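Local coordinates for ABC transporter binding protein AcbH (PDB 3OO8), which binds beta-D-galactopyranose as the extracellular solute receptor of a bacterial ABC transporter, at residues T64-H67 and N68-Q71; V367-M371 and E372-V376; N73-N76 and Y77-T81; G127-G130 and H131-V135; M260-G263 and S264-A268. The protein carries 2 engineered substitutions. All coordinates share one frame; numbering follows the deposited sequence.

Overall arrangement
Each of the five contacts is local, joining adjoining residues, so they follow one another in series along the chain and none encloses or crosses another. Interaction 1 turns the chain from strand 60-64 into helix 67-79, and interaction 3 closes that helix at its far end; the two touch through Phe70 and Tyr77. Interaction 4 makes the tight turn between helix 119-124 and strand 134-147. Interaction 5 leads from strand 257-261, a sheet neighbour of 134-147, into helix 264-270, about 30 Å from interaction 4 between centres. Interaction 2, near the chain's centre, joins strand 366-368 to helix 371-374. Interactions 1, 2 and 5 contribute galactose-binding residues.

Interaction 1. Residues T64-H67 and N68-Q71; sequences TTDH and NTFQ
Asp66 N-caps helix 67-79 by taking two hydrogen bonds from Thr69 on a single carboxylate oxygen. Thr69 N lies 3.1 Å and Thr69 OG1 2.8 Å from Asp66 OD2, and they arrive from opposite faces of the carboxylate plane. An aspartate suits this place because its short side chain can turn back on the first helical turn; with CG anti to the backbone N (chi1 173°) it reaches Thr69, whose hydroxyl adds a second grip. The tightly packed side is that of Thr65 and Phe70: their side chains cross at about a right angle, Thr65 CB 3.9 Å from Phe70 CD1 at the ring edge, and the ring packs on strand 85-89. The cap itself is on the solvent side, where one water donates to Asp66 OD1 and accepts from Asn68 N. His67 and Gln71, both galactose-binding, sit one helical turn apart. In the conformer described, the Gln71 amide lies over one face of the His67 ring, offset toward the rim and 4° from parallel, with Gln71 CG making a CH-pi contact; Gln71 OE1 is hydrogen-bonded to Asn35 ND2. At the ring's edge, Asn68 OD1 accepts a weak hydrogen bond from His67 ND1 at 3.5 Å.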
loop_
_atom_site.group_PDB
_atom_site.type_symbol
_atom_site.label_atom_id
_atom_site.label_comp_id
_atom_site.label_asym_id
_atom_site.label_seq_id
_atom_site.Cartn_x
_atom_site.Cartn_y
_atom_site.Cartn_z
ATOM N N THR A 64 5.648 -21.480 9.773
ATOM C CA THR A 64 5.781 -20.069 10.082
ATOM C C THR A 64 7.216 -19.693 10.321
ATOM O O THR A 64 7.942 -20.409 11.011
ATOM C CB THR A 64 4.925 -19.685 11.307
ATOM O OG1 THR A 64 3.545 -19.979 11.030
ATOM C CG2 THR A 64 5.076 -18.210 11.661
ATOM N N THR A 65 7.632 -18.593 9.709
ATOM C CA THR A 65 8.962 -18.033 9.912
ATOM C C THR A 65 8.775 -16.597 10.391
ATOM O O THR A 65 7.828 -15.902 9.997
ATOM C CB THR A 65 9.750 -18.018 8.595
ATOM O OG1 THR A 65 9.981 -19.362 8.194
ATOM C CG2 THR A 65 11.090 -17.311 8.732
ATOM N N ASP A 66 9.658 -16.156 11.275
ATOM C CA ASP A 66 9.675 -14.758 11.665
ATOM C C ASP A 66 9.487 -13.852 10.452
ATOM O O ASP A 66 10.148 -14.014 9.421
ATOM C CB ASP A 66 11.033 -14.425 12.280
ATOM C CG ASP A 66 11.173 -12.960 12.553
ATOM O OD1 ASP A 66 10.474 -12.481 13.473
ATOM O OD2 ASP A 66 11.944 -12.287 11.824
ATOM N N HIS A 67 8.573 -12.901 10.571
ATOM C CA HIS A 67 8.198 -12.049 9.445
ATOM C C HIS A 67 9.362 -11.439 8.669
ATOM O O HIS A 67 9.470 -11.613 7.451
ATOM C CB HIS A 67 7.221 -10.947 9.882
ATOM C CG HIS A 67 6.654 -10.166 8.742
ATOM N ND1 HIS A 67 7.226 -9.000 8.278
ATOM C CD2 HIS A 67 5.588 -10.409 7.938
ATOM C CE1 HIS A 67 6.518 -8.540 7.259
ATOM N NE2 HIS A 67 5.505 -9.362 7.049
ATOM N N ASN A 68 10.225 -10.721 9.376
ATOM C CA ASN A 68 11.344 -10.048 8.739
ATOM C C ASN A 68 12.329 -11.019 8.126
ATOM O O ASN A 68 12.826 -10.790 7.032
ATOM C CB ASN A 68 12.021 -9.099 9.726
ATOM C CG ASN A 68 11.216 -7.838 9.939
ATOM O OD1 ASN A 68 10.239 -7.568 9.229
ATOM N ND2 ASN A 68 11.610 -7.058 10.936
ATOM N N THR A 69 12.591 -12.108 8.835
ATOM C CA THR A 69 13.473 -13.157 8.334
ATOM C C THR A 69 12.975 -13.749 7.033
ATOM O O THR A 69 13.760 -13.952 6.112
ATOM C CB THR A 69 13.650 -14.279 9.353
ATOM O OG1 THR A 69 14.068 -13.684 10.584
ATOM C CG2 THR A 69 14.685 -15.274 8.888
ATOM N N PHE A 70 11.676 -14.063 6.982
ATOM C CA PHE A 70 11.077 -14.613 5.760
ATOM C C PHE A 70 11.292 -13.637 4.594
ATOM O O PHE A 70 11.686 -14.046 3.492
ATOM C CB PHE A 70 9.564 -14.853 5.970
ATOM C CG PHE A 70 8.926 -15.627 4.860
ATOM C CD1 PHE A 70 8.935 -17.029 4.906
ATOM C CD2 PHE A 70 8.312 -14.964 3.784
ATOM C CE1 PHE A 70 8.370 -17.792 3.868
ATOM C CE2 PHE A 70 7.752 -15.719 2.731
ATOM C CZ PHE A 70 7.765 -17.120 2.795
ATOM N N GLN A 71 11.012 -12.359 4.822
ATOM C CA GLN A 71 11.181 -11.343 3.795
ATOM C C GLN A 71 12.642 -11.384 3.319
ATOM O O GLN A 71 12.933 -11.490 2.122
ATOM C CB GLN A 71 10.896 -9.960 4.401
ATOM C CG GLN A 71 9.592 -9.910 5.187
ATOM C CD GLN A 71 8.396 -10.333 4.366
ATOM O OE1 GLN A 71 7.826 -11.395 4.594
ATOM N NE2 GLN A 71 8.015 -9.506 3.400
HETATM O O HOH W 1 9.752 -9.946 12.262
#

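Interaction 2. Residues V367-M371 and E372-V376; sequences VSQFM and ERDTV. Engineered in segment 372-376: Glu372 (natural residue Asp).
Gln369 and Asp374 are joined by a short hydrogen bond from the loop after strand 366-368 to helix 371-374: Gln369 N donates to Asp374 OD2 at 2.8 Å, in a nearly straight bond of 173°. The donor comes to the syn side of OD2, tilted from the carboxylate plane. Aspartate fits here because its short arm folds back over the turn, and Asp374 OD1 also rests against Gln369 CB and CG.

Backbone bonds form the turn itself. Phe370 is the N-cap residue of the short helix, and Phe370 O accepts from both Arg373 N (2.9 Å) and Asp374 N (3.0 Å), the latter in the carbonyl plane and the former above it, while Met371 O accepts from Thr375 N. Gln369 O is buried here without a partner.

Apolar contacts flank the turn. The Phe370 ring and the aliphatic part of Glu372, an engineered residue that is aspartate in nature, lie side by side, with Phe370 CE2 3.6 Å from Glu372 CG. Phe370 also stacks on Trp142, another galactose-binding residue. Met371 CG meets Thr375 CG2 at 4.0 Å, and Met371 continues onto Met383 and Met211, a bed suited to a flexible thioether.

A water accepts from Arg373 NH1 and lies within bonding distance of Gln369 OE1, which Thr300 N also holds. Glu372 and Arg373, both at galactose-site positions, leave the turn in different directions. Arg373 extends to a cation-pi contact with Phe89 and a salt bridge with Asp301, whose negative charge would be expected to offset that of the guanidinium.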
loop_
_atom_site.group_PDB
_atom_site.type_symbol
_atom_site.label_atom_id
_atom_site.label_comp_id
_atom_site.label_asym_id
_atom_site.label_seq_id
_atom_site.Cartn_x
_atom_site.Cartn_y
_atom_site.Cartn_z
ATOM N N VAL A 367 -4.065 0.278 -8.441
ATOM C CA VAL A 367 -3.510 0.658 -7.140
ATOM C C VAL A 367 -2.032 0.341 -7.125
ATOM O O VAL A 367 -1.605 -0.729 -7.574
ATOM C CB VAL A 367 -4.210 -0.007 -5.901
ATOM C CG1 VAL A 367 -5.630 0.553 -5.723
ATOM C CG2 VAL A 367 -4.173 -1.514 -5.964
ATOM N N SER A 368 -1.264 1.305 -6.626
ATOM C CA SER A 368 0.154 1.093 -6.434
ATOM C C SER A 368 0.346 0.503 -5.028
ATOM O O SER A 368 -0.631 0.349 -4.285
ATOM C CB SER A 368 0.903 2.400 -6.711
ATOM O OG SER A 368 0.337 3.457 -5.922
ATOM N N GLN A 369 1.586 0.172 -4.657
ATOM C CA GLN A 369 1.795 -0.675 -3.478
ATOM C C GLN A 369 2.688 -0.021 -2.432
ATOM O O GLN A 369 3.163 -0.727 -1.536
ATOM C CB GLN A 369 2.519 -1.944 -3.921
ATOM C CG GLN A 369 1.759 -2.742 -4.983
ATOM C CD GLN A 369 0.341 -3.110 -4.523
ATOM O OE1 GLN A 369 0.148 -3.616 -3.422
ATOM N NE2 GLN A 369 -0.646 -2.897 -5.389
ATOM N N PHE A 370 2.871 1.300 -2.562
ATOM C CA PHE A 370 3.799 2.125 -1.736
ATOM C C PHE A 370 5.214 1.980 -2.276
ATOM O O PHE A 370 5.592 0.921 -2.757
ATOM C CB PHE A 370 3.706 1.804 -0.236
ATOM C CG PHE A 370 4.473 2.772 0.639
ATOM C CD1 PHE A 370 4.030 4.082 0.838
ATOM C CD2 PHE A 370 5.617 2.339 1.297
ATOM C CE1 PHE A 370 4.748 4.957 1.671
ATOM C CE2 PHE A 370 6.324 3.215 2.124
ATOM C CZ PHE A 370 5.883 4.514 2.301
ATOM N N MET A 371 5.984 3.058 -2.222
ATOM C CA MET A 371 7.313 3.039 -2.850
ATOM C C MET A 371 8.191 1.876 -2.412
ATOM O O MET A 371 8.899 1.283 -3.228
ATOM C CB MET A 371 8.031 4.372 -2.623
ATOM C CG MET A 371 9.321 4.436 -3.458
ATOM S SD MET A 371 10.312 5.920 -3.111
ATOM C CE MET A 371 9.212 7.224 -3.683
ATOM N N GLU A 372 8.132 1.518 -1.136
ATOM C CA GLU A 372 8.951 0.415 -0.632
ATOM C C GLU A 372 8.698 -0.952 -1.280
ATOM O O GLU A 372 9.565 -1.845 -1.205
ATOM C CB GLU A 372 8.783 0.304 0.870
ATOM C CG GLU A 372 9.396 1.461 1.593
ATOM C CD GLU A 372 10.724 1.137 2.194
ATOM O OE1 GLU A 372 11.523 0.374 1.576
ATOM O OE2 GLU A 372 10.937 1.651 3.318
ATOM N N ARG A 373 7.526 -1.123 -1.885
ATOM C CA ARG A 373 7.181 -2.374 -2.554
ATOM C C ARG A 373 7.170 -2.218 -4.057
ATOM O O ARG A 373 7.312 -3.215 -4.776
ATOM C CB ARG A 373 5.805 -2.865 -2.073
ATOM C CG ARG A 373 5.799 -3.274 -0.620
ATOM C CD ARG A 373 4.412 -3.775 -0.234
ATOM N NE ARG A 373 4.411 -4.384 1.099
ATOM C CZ ARG A 373 3.389 -5.100 1.578
ATOM N NH1 ARG A 373 2.326 -5.288 0.826
ATOM N NH2 ARG A 373 3.445 -5.654 2.787
ATOM N N ASP A 374 7.035 -0.991 -4.564
ATOM C CA ASP A 374 6.993 -0.832 -6.027
ATOM C C ASP A 374 8.368 -0.718 -6.690
ATOM O O ASP A 374 8.488 -0.892 -7.909
ATOM C CB ASP A 374 6.118 0.366 -6.445
ATOM C CG ASP A 374 4.630 0.035 -6.426
ATOM O OD1 ASP A 374 4.281 -1.076 -6.907
ATOM O OD2 ASP A 374 3.856 0.921 -6.018
ATOM N N THR A 375 9.378 -0.374 -5.907
ATOM C CA THR A 375 10.751 -0.326 -6.419
ATOM C C THR A 375 11.581 -1.298 -5.595
ATOM O O THR A 375 11.063 -1.977 -4.690
ATOM C CB THR A 375 11.350 1.117 -6.398
ATOM O OG1 THR A 375 12.564 1.135 -7.170
ATOM C CG2 THR A 375 11.633 1.604 -4.977
ATOM N N VAL A 376 12.866 -1.420 -5.909
ATOM C CA VAL A 376 13.687 -2.267 -5.053
ATOM C C VAL A 376 14.051 -1.591 -3.742
ATOM O O VAL A 376 14.137 -0.363 -3.652
ATOM C CB VAL A 376 14.946 -2.806 -5.749
ATOM C CG1 VAL A 376 14.608 -3.341 -7.137
ATOM C CG2 VAL A 376 15.987 -1.732 -5.841
HETATM O O HOH W 2 2.117 -4.953 -2.017
#

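Interaction 3. Residues N73-N76 and Y77-T81; sequences NISN and YLQGT
Asn73 and Tyr77 both carry CG anti to the backbone N (chi1 -172° and 168°), which brings the Asn73 amide across the root of the Tyr77 side chain, Asn73 ND2 3.6 Å from Tyr77 CB, with amide and ring planes 65° apart. On the same side of the helix Asn73 OD1 accepts from Asn76 ND2 at 3.0 Å, the donor lying in the carbonyl plane on a lone pair. Asparagine can therefore pack and accept with one small amide. An alanine at Asn73 would remove that acceptor and is likely to leave the Asn76 amide without its mate and the beginning of the Tyr77 side chain less covered.

Gln79 reaches back along the helix to Ser75, one turn before it. Its backbone N and its NE2 reach Ser75 O from opposite faces of the carbonyl plane, NE2 at 3.3 Å and from well above it, and NE2 also makes a weak bond to Ser75 OG. The length of glutamine lets its amide reach the carbonyl of the preceding turn.

The inner side is apolar. Ile74 CD1 lies 3.9 Å from Tyr77 CD2, and Ile74 CG1 lies 3.9 Å from Leu78 CD1 where these two side chains run side by side. Phe97 of helix 92-99 packs on Ile74 and Leu78, while Tyr77 OH bonds to Asp83. Backbone bonds join Tyr77 N to Asn73 O and Leu78 N to Ile74 O. Buried Ile74 and Leu78 set against polar Ser75, Asn76 and Gln79 make this an amphipathic helix, ending at Gly80, the first residue to leave helical phi/psi.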
loop_
_atom_site.group_PDB
_atom_site.type_symbol
_atom_site.label_atom_id
_atom_site.label_comp_id
_atom_site.label_asym_id
_atom_site.label_seq_id
_atom_site.Cartn_x
_atom_site.Cartn_y
_atom_site.Cartn_z
ATOM N N ASN A 73 14.883 -13.648 3.426
ATOM C CA ASN A 73 15.341 -14.885 2.791
ATOM C C ASN A 73 14.584 -15.276 1.529
ATOM O O ASN A 73 14.857 -16.333 0.950
ATOM C CB ASN A 73 15.303 -16.039 3.812
ATOM C CG ASN A 73 15.945 -17.338 3.283
ATOM O OD1 ASN A 73 17.101 -17.345 2.831
ATOM N ND2 ASN A 73 15.206 -18.445 3.388
ATOM N N ILE A 74 13.658 -14.437 1.078
ATOM C CA ILE A 74 12.769 -14.855 -0.017
ATOM C C ILE A 74 13.406 -15.439 -1.283
ATOM O O ILE A 74 12.982 -16.488 -1.759
ATOM C CB ILE A 74 11.708 -13.758 -0.356
ATOM C CG1 ILE A 74 10.612 -14.305 -1.277
ATOM C CG2 ILE A 74 12.356 -12.495 -0.931
ATOM C CD1 ILE A 74 9.790 -15.395 -0.661
ATOM N N SER A 75 14.404 -14.763 -1.849
ATOM C CA SER A 75 14.995 -15.254 -3.101
ATOM C C SER A 75 15.654 -16.627 -2.879
ATOM O O SER A 75 15.457 -17.563 -3.671
ATOM C CB SER A 75 15.991 -14.219 -3.654
ATOM O OG SER A 75 16.517 -14.661 -4.902
ATOM N N ASN A 76 16.420 -16.757 -1.797
ATOM C CA ASN A 76 17.097 -18.023 -1.469
ATOM C C ASN A 76 16.066 -19.117 -1.203
ATOM O O ASN A 76 16.218 -20.270 -1.627
ATOM C CB ASN A 76 17.965 -17.857 -0.216
ATOM C CG ASN A 76 18.724 -19.133 0.155
ATOM O OD1 ASN A 76 19.416 -19.724 -0.676
ATOM N ND2 ASN A 76 18.604 -19.551 1.403
ATOM N N TYR A 77 15.003 -18.725 -0.502
ATOM C CA TYR A 77 13.891 -19.623 -0.195
ATOM C C TYR A 77 13.237 -20.210 -1.440
ATOM O O TYR A 77 13.029 -21.424 -1.525
ATOM C CB TYR A 77 12.881 -18.890 0.685
ATOM C CG TYR A 77 11.533 -19.581 0.854
ATOM C CD1 TYR A 77 11.343 -20.573 1.814
ATOM C CD2 TYR A 77 10.436 -19.180 0.089
ATOM C CE1 TYR A 77 10.088 -21.198 1.970
ATOM C CE2 TYR A 77 9.193 -19.776 0.263
ATOM C CZ TYR A 77 9.024 -20.778 1.199
ATOM O OH TYR A 77 7.764 -21.354 1.365
ATOM N N LEU A 78 12.921 -19.359 -2.415
ATOM C CA LEU A 78 12.297 -19.811 -3.645
ATOM C C LEU A 78 13.240 -20.695 -4.459
ATOM O O LEU A 78 12.807 -21.585 -5.195
ATOM C CB LEU A 78 11.882 -18.594 -4.486
ATOM C CG LEU A 78 10.741 -17.788 -3.848
ATOM C CD1 LEU A 78 10.534 -16.472 -4.575
ATOM C CD2 LEU A 78 9.454 -18.619 -3.845
ATOM N N GLN A 79 14.539 -20.460 -4.324
ATOM C CA GLN A 79 15.495 -21.230 -5.132
ATOM C C GLN A 79 15.891 -22.562 -4.517
ATOM O O GLN A 79 16.474 -23.406 -5.196
ATOM C CB GLN A 79 16.722 -20.380 -5.438
ATOM C CG GLN A 79 16.343 -19.144 -6.228
ATOM C CD GLN A 79 17.523 -18.315 -6.645
ATOM O OE1 GLN A 79 18.293 -18.715 -7.515
ATOM N NE2 GLN A 79 17.650 -17.130 -6.058
ATOM N N GLY A 80 15.561 -22.755 -3.242
ATOM C CA GLY A 80 15.886 -23.979 -2.532
ATOM C C GLY A 80 14.820 -25.048 -2.631
ATOM O O GLY A 80 14.610 -25.652 -3.688
ATOM N N THR A 81 14.149 -25.289 -1.517
ATOM C CA THR A 81 13.094 -26.294 -1.463
ATOM C C THR A 81 11.899 -25.638 -0.750
ATOM O O THR A 81 11.572 -25.978 0.388
ATOM C CB THR A 81 13.576 -27.556 -0.720
ATOM O OG1 THR A 81 13.982 -27.204 0.602
ATOM C CG2 THR A 81 14.790 -28.180 -1.435
#

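Interaction 4. Residues G127-G130 and H131-V135; sequences GLDG and HYYLV
Asp129 is gripped through both carboxylate oxygens by residues that follow the type I beta turn Gly127-Gly130. Tyr133 OH donates to Asp129 OD2 at 2.6 Å, on its syn lone pair, and His131 N donates to Asp129 OD1 at 2.9 Å from above the carboxylate plane. Asp129 can serve both because its CG sits between the backbone N and the carbonyl carbon (chi1 63°), which places the carboxylate beside His131 N and Tyr133 OH. A backbone bond from Gly130 N to Gly127 O closes the turn, and another, from Gly127 N to His131 O at 2.9 Å, joins its start to the residue after it.

The rings meet these groups edge-on. The carboxylate and the Tyr133 ring are nearly coplanar, 25° apart, with Gly127 N at the ring's edge as well. A side chain at Gly127 would run into Tyr133 CE2, and Gly130 has a positive phi that glycine adopts easily. His131 CD2 is 3.5 Å from Asp129 OD2, the two flat groups almost perpendicular, and His131 ND1 bonds to Asp107. A phenylalanine in place of Tyr133 would remove the hydroxyl and would probably leave Asp129 OD2 without this donor and the carboxylate freer to turn.

Tyr133 also packs on Ala98 of helix 92-99, with Leu103 and Pro105 nearby. Two donors on its oxygens would be expected to favour the ionised form of Asp129, fixing the turn that leads from helix 119-124 into strand 134-147.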
loop_
_atom_site.group_PDB
_atom_site.type_symbol
_atom_site.label_atom_id
_atom_site.label_comp_id
_atom_site.label_asym_id
_atom_site.label_seq_id
_atom_site.Cartn_x
_atom_site.Cartn_y
_atom_site.Cartn_z
ATOM N N GLY A 127 2.370 -10.802 -13.662
ATOM C CA GLY A 127 3.782 -10.565 -13.945
ATOM C C GLY A 127 3.910 -9.768 -15.243
ATOM O O GLY A 127 2.914 -9.446 -15.890
ATOM N N LEU A 128 5.152 -9.455 -15.597
ATOM C CA LEU A 128 5.445 -8.642 -16.777
ATOM C C LEU A 128 4.949 -9.356 -18.037
ATOM O O LEU A 128 4.605 -8.734 -19.053
ATOM C CB LEU A 128 6.954 -8.398 -16.860
ATOM C CG LEU A 128 7.603 -7.549 -15.760
ATOM C CD1 LEU A 128 9.098 -7.446 -15.989
ATOM C CD2 LEU A 128 6.916 -6.192 -15.798
ATOM N N ASP A 129 4.911 -10.670 -17.940
ATOM C CA ASP A 129 4.525 -11.498 -19.078
ATOM C C ASP A 129 3.017 -11.678 -19.195
ATOM O O ASP A 129 2.551 -12.451 -20.020
ATOM C CB ASP A 129 5.200 -12.846 -18.963
ATOM C CG ASP A 129 4.750 -13.591 -17.728
ATOM O OD1 ASP A 129 3.773 -13.113 -17.092
ATOM O OD2 ASP A 129 5.410 -14.596 -17.409
ATOM N N GLY A 130 2.252 -11.005 -18.340
ATOM C CA GLY A 130 0.807 -11.027 -18.431
ATOM C C GLY A 130 0.137 -12.227 -17.762
ATOM O O GLY A 130 -1.083 -12.247 -17.683
ATOM N N HIS A 131 0.917 -13.201 -17.307
ATOM C CA HIS A 131 0.338 -14.333 -16.558
ATOM C C HIS A 131 0.050 -13.886 -15.132
ATOM O O HIS A 131 0.733 -13.002 -14.604
ATOM C CB HIS A 131 1.298 -15.509 -16.446
ATOM C CG HIS A 131 1.525 -16.209 -17.751
ATOM N ND1 HIS A 131 0.515 -16.865 -18.420
ATOM C CD2 HIS A 131 2.637 -16.347 -18.513
ATOM C CE1 HIS A 131 0.992 -17.373 -19.544
ATOM N NE2 HIS A 131 2.277 -17.073 -19.625
ATOM N N TYR A 132 -0.915 -14.559 -14.503
ATOM C CA TYR A 132 -1.186 -14.328 -13.077
ATOM C C TYR A 132 -0.201 -15.117 -12.210
ATOM O O TYR A 132 0.129 -16.250 -12.524
ATOM C CB TYR A 132 -2.585 -14.843 -12.746
ATOM C CG TYR A 132 -3.712 -13.973 -13.247
ATOM C CD1 TYR A 132 -4.068 -12.807 -12.565
ATOM C CD2 TYR A 132 -4.436 -14.303 -14.391
ATOM C CE1 TYR A 132 -5.087 -11.993 -13.014
ATOM C CE2 TYR A 132 -5.476 -13.481 -14.841
ATOM C CZ TYR A 132 -5.801 -12.328 -14.141
ATOM O OH TYR A 132 -6.842 -11.518 -14.531
ATOM N N TYR A 133 0.263 -14.525 -11.106
ATOM C CA TYR A 133 1.199 -15.168 -10.180
ATOM C C TYR A 133 0.771 -15.049 -8.714
ATOM O O TYR A 133 1.278 -15.767 -7.854
ATOM C CB TYR A 133 2.639 -14.636 -10.369
ATOM C CG TYR A 133 3.225 -15.027 -11.709
ATOM C CD1 TYR A 133 3.797 -16.267 -11.870
ATOM C CD2 TYR A 133 3.204 -14.123 -12.783
ATOM C CE1 TYR A 133 4.350 -16.648 -13.101
ATOM C CE2 TYR A 133 3.742 -14.494 -14.011
ATOM C CZ TYR A 133 4.307 -15.747 -14.143
ATOM O OH TYR A 133 4.869 -16.107 -15.357
ATOM N N LEU A 134 -0.145 -14.122 -8.449
ATOM C CA LEU A 134 -0.572 -13.844 -7.080
ATOM C C LEU A 134 -2.075 -14.038 -6.922
ATOM O O LEU A 134 -2.847 -13.703 -7.834
ATOM C CB LEU A 134 -0.263 -12.374 -6.749
ATOM C CG LEU A 134 -0.482 -11.889 -5.287
ATOM C CD1 LEU A 134 0.774 -12.131 -4.451
ATOM C CD2 LEU A 134 -0.924 -10.423 -5.213
ATOM N N VAL A 135 -2.496 -14.500 -5.732
ATOM C CA VAL A 135 -3.908 -14.349 -5.337
ATOM C C VAL A 135 -3.935 -13.344 -4.194
ATOM O O VAL A 135 -3.341 -13.628 -3.155
ATOM C CB VAL A 135 -4.550 -15.613 -4.798
ATOM C CG1 VAL A 135 -5.978 -15.261 -4.327
ATOM C CG2 VAL A 135 -4.630 -16.671 -5.892
#

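Interaction 5. Residues M260-G263 and S264-A268; sequences MFQG and SNQVA
Gln262 and Gln266 meet at a strand-to-helix corner, where strand 257-261 ends and helix 264-270 begins; Gln266 is seen to bind galactose in this protein. The two amides lie with planes 43° apart, and Gln262 NE2 donates to Gln266 OE1 at 2.9 Å, nearly within its own amide plane. Gly263 N donates to the same Gln266 OE1 at 3.0 Å but from the opposite face of the Gln266 amide plane, so OE1 is held on two sides and the amide is fixed in its rotation. Glutamine suits the place because its chain, bent at chi2 (136°), can return from the helix to the strand end. A side chain at Gly263 would probably clash with Gln266 NE2, consistent with glycine here. Gly263 O in turn accepts from both Gln266 N and Val267 N, starting the helix. Trp245 and Trp188 touch both glutamines, and Gln262 also touches Trp142, another galactose-binding residue. The rest of the contact is apolar and buried: the extended Met260 crosses Val267 obliquely, and Leu252 of helix 245-253 packs on the valine. There Val267 CG2 lies 3.7 Å from Gln262 CB and 4.0 Å from Met260 SD.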
loop_
_atom_site.group_PDB
_atom_site.type_symbol
_atom_site.label_atom_id
_atom_site.label_comp_id
_atom_site.label_asym_id
_atom_site.label_seq_id
_atom_site.Cartn_x
_atom_site.Cartn_y
_atom_site.Cartn_z
ATOM N N MET A 260 -4.223 14.826 8.112
ATOM C CA MET A 260 -2.955 14.107 8.056
ATOM C C MET A 260 -3.057 13.032 6.970
ATOM O O MET A 260 -4.042 12.282 6.928
ATOM C CB MET A 260 -2.612 13.434 9.368
ATOM C CG MET A 260 -1.315 12.636 9.260
ATOM S SD MET A 260 -0.819 12.121 10.926
ATOM C CE MET A 260 0.686 11.212 10.562
ATOM N N PHE A 261 -2.075 12.991 6.076
ATOM C CA PHE A 261 -2.062 11.998 4.976
ATOM C C PHE A 261 -1.162 10.844 5.365
ATOM O O PHE A 261 0.026 11.035 5.584
ATOM C CB PHE A 261 -1.536 12.653 3.657
ATOM C CG PHE A 261 -1.430 11.683 2.491
ATOM C CD1 PHE A 261 -2.584 11.291 1.832
ATOM C CD2 PHE A 261 -0.196 11.198 2.072
ATOM C CE1 PHE A 261 -2.520 10.433 0.750
ATOM C CE2 PHE A 261 -0.129 10.305 1.006
ATOM C CZ PHE A 261 -1.313 9.955 0.351
ATOM N N GLN A 262 -1.722 9.642 5.499
ATOM C CA GLN A 262 -0.894 8.452 5.733
ATOM C C GLN A 262 -1.767 7.195 5.574
ATOM O O GLN A 262 -2.909 7.291 5.109
ATOM C CB GLN A 262 -0.184 8.495 7.105
ATOM C CG GLN A 262 1.310 8.343 6.972
ATOM C CD GLN A 262 2.060 8.414 8.278
ATOM O OE1 GLN A 262 2.660 9.444 8.591
ATOM N NE2 GLN A 262 2.054 7.330 9.027
ATOM N N GLY A 263 -1.233 6.025 5.924
ATOM C CA GLY A 263 -1.997 4.775 5.809
ATOM C C GLY A 263 -3.034 4.625 6.909
ATOM O O GLY A 263 -2.807 5.090 8.030
ATOM N N SER A 264 -4.181 4.005 6.616
ATOM C CA SER A 264 -5.196 3.872 7.688
ATOM C C SER A 264 -4.744 2.987 8.857
ATOM O O SER A 264 -5.141 3.235 10.006
ATOM C CB SER A 264 -6.504 3.319 7.140
ATOM O OG SER A 264 -6.259 1.990 6.764
ATOM N N ASN A 265 -3.899 1.999 8.594
ATOM C CA ASN A 265 -3.390 1.126 9.653
ATOM C C ASN A 265 -2.342 1.819 10.527
ATOM O O ASN A 265 -1.710 1.210 11.393
ATOM C CB ASN A 265 -2.905 -0.203 9.083
ATOM C CG ASN A 265 -1.579 -0.091 8.391
ATOM O OD1 ASN A 265 -1.061 1.006 8.171
ATOM N ND2 ASN A 265 -1.021 -1.234 8.015
ATOM N N GLN A 266 -2.126 3.100 10.229
ATOM C CA GLN A 266 -1.250 3.947 11.041
ATOM C C GLN A 266 -2.118 4.967 11.754
ATOM O O GLN A 266 -2.349 4.863 12.983
ATOM C CB GLN A 266 -0.190 4.613 10.158
ATOM C CG GLN A 266 0.694 3.576 9.450
ATOM C CD GLN A 266 0.947 3.905 8.000
ATOM O OE1 GLN A 266 1.046 5.062 7.591
ATOM N NE2 GLN A 266 1.075 2.854 7.218
ATOM N N VAL A 267 -2.670 5.923 11.002
ATOM C CA VAL A 267 -3.410 7.020 11.625
ATOM C C VAL A 267 -4.624 6.518 12.413
ATOM O O VAL A 267 -4.797 6.884 13.581
ATOM C CB VAL A 267 -3.851 8.127 10.595
ATOM C CG1 VAL A 267 -4.662 9.242 11.313
ATOM C CG2 VAL A 267 -2.621 8.718 9.884
ATOM N N ALA A 268 -5.495 5.729 11.787
ATOM C CA ALA A 268 -6.722 5.295 12.463
ATOM C C ALA A 268 -6.385 4.368 13.635
ATOM O O ALA A 268 -7.024 4.438 14.698
ATOM C CB ALA A 268 -7.671 4.608 11.489
#